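Local structure of borrelidin polyketide synthase, type I (Streptomyces parvulus, 6OBT) at residues 221-230 and 263-271. The protein is a dehydratase domain of a modular polyketide synthase and probably removes water from beta-hydroxyacyl intermediates during assembly of the antibiotic borrelidin. Numbering follows the deposited sequence.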
loop_
_atom_site.group_PDB
_atom_site.type_symbol
_atom_site.label_atom_id
_atom_site.label_comp_id
_atom_site.label_asym_id
_atom_site.label_seq_id
_atom_site.Cartn_x
_atom_site.Cartn_y
_atom_site.Cartn_z
ATOM N N VAL A 221 -3.190 -12.756 22.578
ATOM C CA VAL A 221 -3.905 -11.527 22.266
ATOM C C VAL A 221 -2.952 -10.365 22.002
ATOM O O VAL A 221 -3.383 -9.209 21.937
ATOM C CB VAL A 221 -4.912 -11.175 23.381
ATOM C CG1 VAL A 221 -5.806 -12.370 23.690
ATOM C CG2 VAL A 221 -4.193 -10.733 24.639
ATOM N N ASP A 222 -1.662 -10.656 21.836
ATOM C CA ASP A 222 -0.663 -9.598 21.725
ATOM C C ASP A 222 -0.945 -8.667 20.549
ATOM O O ASP A 222 -0.772 -7.447 20.665
ATOM C CB ASP A 222 0.733 -10.208 21.606
ATOM C CG ASP A 222 1.350 -10.508 22.953
ATOM O OD1 ASP A 222 0.931 -9.886 23.951
ATOM O OD2 ASP A 222 2.254 -11.366 23.019
ATOM N N ALA A 223 -1.385 -9.209 19.413
ATOM C CA ALA A 223 -1.492 -8.394 18.206
ATOM C C ALA A 223 -2.918 -7.924 17.937
ATOM O O ALA A 223 -3.275 -7.655 16.783
ATOM C CB ALA A 223 -0.941 -9.156 17.001
ATOM N N TYR A 224 -3.734 -7.808 18.976
ATOM C CA TYR A 224 -5.105 -7.339 18.854
ATOM C C TYR A 224 -5.351 -6.229 19.864
ATOM O O TYR A 224 -4.663 -6.124 20.879
ATOM C CB TYR A 224 -6.097 -8.484 19.072
ATOM C CG TYR A 224 -5.945 -9.584 18.054
ATOM C CD1 TYR A 224 -6.618 -9.520 16.846
ATOM C CD2 TYR A 224 -5.146 -10.695 18.308
ATOM C CE1 TYR A 224 -6.491 -10.511 15.900
ATOM C CE2 TYR A 224 -5.015 -11.713 17.360
ATOM C CZ TYR A 224 -5.693 -11.608 16.158
ATOM O OH TYR A 224 -5.577 -12.597 15.195
ATOM N N GLY A 225 -6.327 -5.379 19.562
ATOM C CA GLY A 225 -6.788 -4.419 20.537
ATOM C C GLY A 225 -7.670 -5.187 21.512
ATOM O O GLY A 225 -7.332 -5.330 22.696
ATOM N N LEU A 226 -8.782 -5.712 21.000
ATOM C CA LEU A 226 -9.642 -6.659 21.711
ATOM C C LEU A 226 -9.822 -7.886 20.837
ATOM O O LEU A 226 -10.395 -7.788 19.742
ATOM C CB LEU A 226 -11.001 -6.038 22.053
ATOM C CG LEU A 226 -11.970 -6.939 22.835
ATOM C CD1 LEU A 226 -11.359 -7.298 24.183
ATOM C CD2 LEU A 226 -13.308 -6.259 23.024
ATOM N N HIS A 227 -9.328 -9.037 21.307
ATOM C CA HIS A 227 -9.363 -10.255 20.498
ATOM C C HIS A 227 -10.763 -10.491 19.931
ATOM O O HIS A 227 -11.751 -10.435 20.686
ATOM C CB HIS A 227 -8.952 -11.471 21.333
ATOM C CG HIS A 227 -8.657 -12.695 20.523
ATOM N ND1 HIS A 227 -9.648 -13.516 20.023
ATOM C CD2 HIS A 227 -7.480 -13.242 20.133
ATOM C CE1 HIS A 227 -9.092 -14.509 19.348
ATOM N NE2 HIS A 227 -7.776 -14.368 19.400
ATOM N N PRO A 228 -10.890 -10.789 18.631
ATOM C CA PRO A 228 -12.229 -10.968 18.032
ATOM C C PRO A 228 -13.131 -11.963 18.742
ATOM O O PRO A 228 -14.355 -11.773 18.753
ATOM C CB PRO A 228 -11.895 -11.424 16.604
ATOM C CG PRO A 228 -10.613 -10.699 16.302
ATOM C CD PRO A 228 -9.834 -10.698 17.601
ATOM N N GLY A 229 -12.579 -13.041 19.301
ATOM C CA GLY A 229 -13.442 -14.029 19.931
ATOM C C GLY A 229 -14.079 -13.500 21.196
ATOM O O GLY A 229 -15.216 -13.859 21.532
ATOM N N LEU A 230 -13.358 -12.643 21.908
ATOM C CA LEU A 230 -13.891 -12.033 23.119
ATOM C C LEU A 230 -14.799 -10.861 22.772
ATOM O O LEU A 230 -15.887 -10.719 23.340
ATOM C CB LEU A 230 -12.734 -11.595 24.008
ATOM C CG LEU A 230 -13.078 -10.929 25.331
ATOM C CD1 LEU A 230 -13.914 -11.888 26.146
ATOM C CD2 LEU A 230 -11.824 -10.574 26.067
ATOM N N LEU A 263 -12.352 1.970 22.685
ATOM C CA LEU A 263 -11.573 0.927 23.337
ATOM C C LEU A 263 -10.571 1.597 24.265
ATOM O O LEU A 263 -9.720 2.375 23.811
ATOM C CB LEU A 263 -10.874 0.042 22.300
ATOM C CG LEU A 263 -10.048 -1.112 22.860
ATOM C CD1 LEU A 263 -10.970 -2.142 23.532
ATOM C CD2 LEU A 263 -9.219 -1.781 21.787
ATOM N N PHE A 264 -10.681 1.312 25.568
ATOM C CA PHE A 264 -9.853 2.004 26.549
ATOM C C PHE A 264 -8.601 1.235 26.925
ATOM O O PHE A 264 -7.660 1.835 27.450
ATOM C CB PHE A 264 -10.677 2.304 27.806
ATOM C CG PHE A 264 -11.959 3.025 27.510
ATOM C CD1 PHE A 264 -11.936 4.376 27.176
ATOM C CD2 PHE A 264 -13.169 2.365 27.538
ATOM C CE1 PHE A 264 -13.115 5.047 26.877
ATOM C CE2 PHE A 264 -14.342 3.032 27.238
ATOM C CZ PHE A 264 -14.307 4.372 26.902
ATOM N N ALA A 265 -8.537 -0.054 26.606
ATOM C CA ALA A 265 -7.426 -0.886 27.034
ATOM C C ALA A 265 -7.223 -2.001 26.030
ATOM O O ALA A 265 -8.188 -2.503 25.450
ATOM C CB ALA A 265 -7.696 -1.493 28.416
ATOM N N THR A 266 -5.964 -2.396 25.846
ATOM C CA THR A 266 -5.607 -3.521 24.995
ATOM C C THR A 266 -5.071 -4.671 25.845
ATOM O O THR A 266 -4.678 -4.490 27.002
ATOM C CB THR A 266 -4.576 -3.104 23.946
ATOM O OG1 THR A 266 -3.379 -2.672 24.602
ATOM C CG2 THR A 266 -5.126 -1.959 23.111
ATOM N N GLY A 267 -5.087 -5.866 25.268
ATOM C CA GLY A 267 -4.594 -7.052 25.945
ATOM C C GLY A 267 -5.520 -7.665 26.978
ATOM O O GLY A 267 -5.093 -8.569 27.710
ATOM N N VAL A 268 -6.774 -7.224 27.059
ATOM C CA VAL A 268 -7.701 -7.771 28.048
ATOM C C VAL A 268 -8.165 -9.157 27.616
ATOM O O VAL A 268 -8.526 -9.374 26.452
ATOM C CB VAL A 268 -8.891 -6.816 28.238
ATOM C CG1 VAL A 268 -9.851 -7.348 29.258
ATOM C CG2 VAL A 268 -8.396 -5.426 28.637
ATOM N N THR A 269 -8.177 -10.109 28.560
ATOM C CA THR A 269 -8.605 -11.470 28.254
ATOM C C THR A 269 -9.895 -11.876 28.956
ATOM O O THR A 269 -10.423 -12.954 28.661
ATOM C CB THR A 269 -7.510 -12.483 28.632
ATOM O OG1 THR A 269 -7.263 -12.414 30.042
ATOM C CG2 THR A 269 -6.211 -12.213 27.878
ATOM N N SER A 270 -10.407 -11.060 29.878
ATOM C CA SER A 270 -11.620 -11.381 30.617
ATOM C C SER A 270 -12.391 -10.099 30.896
ATOM O O SER A 270 -11.804 -9.103 31.325
ATOM C CB SER A 270 -11.300 -12.098 31.933
ATOM O OG SER A 270 -12.471 -12.254 32.713
ATOM N N LEU A 271 -13.709 -10.134 30.672
ATOM C CA LEU A 271 -14.525 -8.928 30.747
ATOM C C LEU A 271 -15.727 -9.110 31.667
ATOM O O LEU A 271 -16.284 -10.205 31.789
ATOM C CB LEU A 271 -15.065 -8.512 29.393
ATOM C CG LEU A 271 -14.032 -8.128 28.345
ATOM C CD1 LEU A 271 -14.740 -8.092 27.006
ATOM C CD2 LEU A 271 -13.430 -6.789 28.692
HETATM O O HOH W 1 -5.473 -7.727 22.976
HETATM O O HOH W 2 -8.433 -5.428 25.368
HETATM O O HOH W 3 -7.871 -9.049 23.857
#
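Leu230 and Leu271 pack where helix 228-236 and strand 270-276 begin, their side chains crossing at a slant, with Leu230 CG 3.7 Å from Leu271 CD1. With CG anti to the backbone N (chi1 180°) and chi2 at 59°, Leu230 sets CD2 over the backbone of Val268 and Thr269, 3.5 Å from Val268 O. Farther along, Leu226 CB meets Leu263 CD1, while Leu263 CD2 lies against the backbone of Gly225, 3.8 Å from both CA and C. At the outer margin, Val221 CG2 touches Gly267 and the methyl of Thr269.

Direct polar contact between the backbones is slight. Gly267 N makes a weak hydrogen bond to Gly225 O (3.5 Å), which also receives a CA-H...O contact from Thr266. Waters supply the stronger links: one donates to Gly225 O and Ala265 O and accepts from Val268 N, and another accepts from His227 N and donates to Val268 O at 2.7 Å. His227 is the N-cap of helix 228-236, its ND1 accepting from Gly229 N (3.1 Å).

In what is probably the double hot-dog fold of polyketide synthase dehydratases, the contact docks the loop entering helix 228-236, consistent with a central hot-dog helix, on the connection between strands 254-263 and 270-276. Glu88 of helix 83-97 grips the N-H groups of Gly225 and Leu226, Ile213 of strand 208-214 packs on Leu230, and Val292 of strand 291-301 packs on Val268 and Leu271.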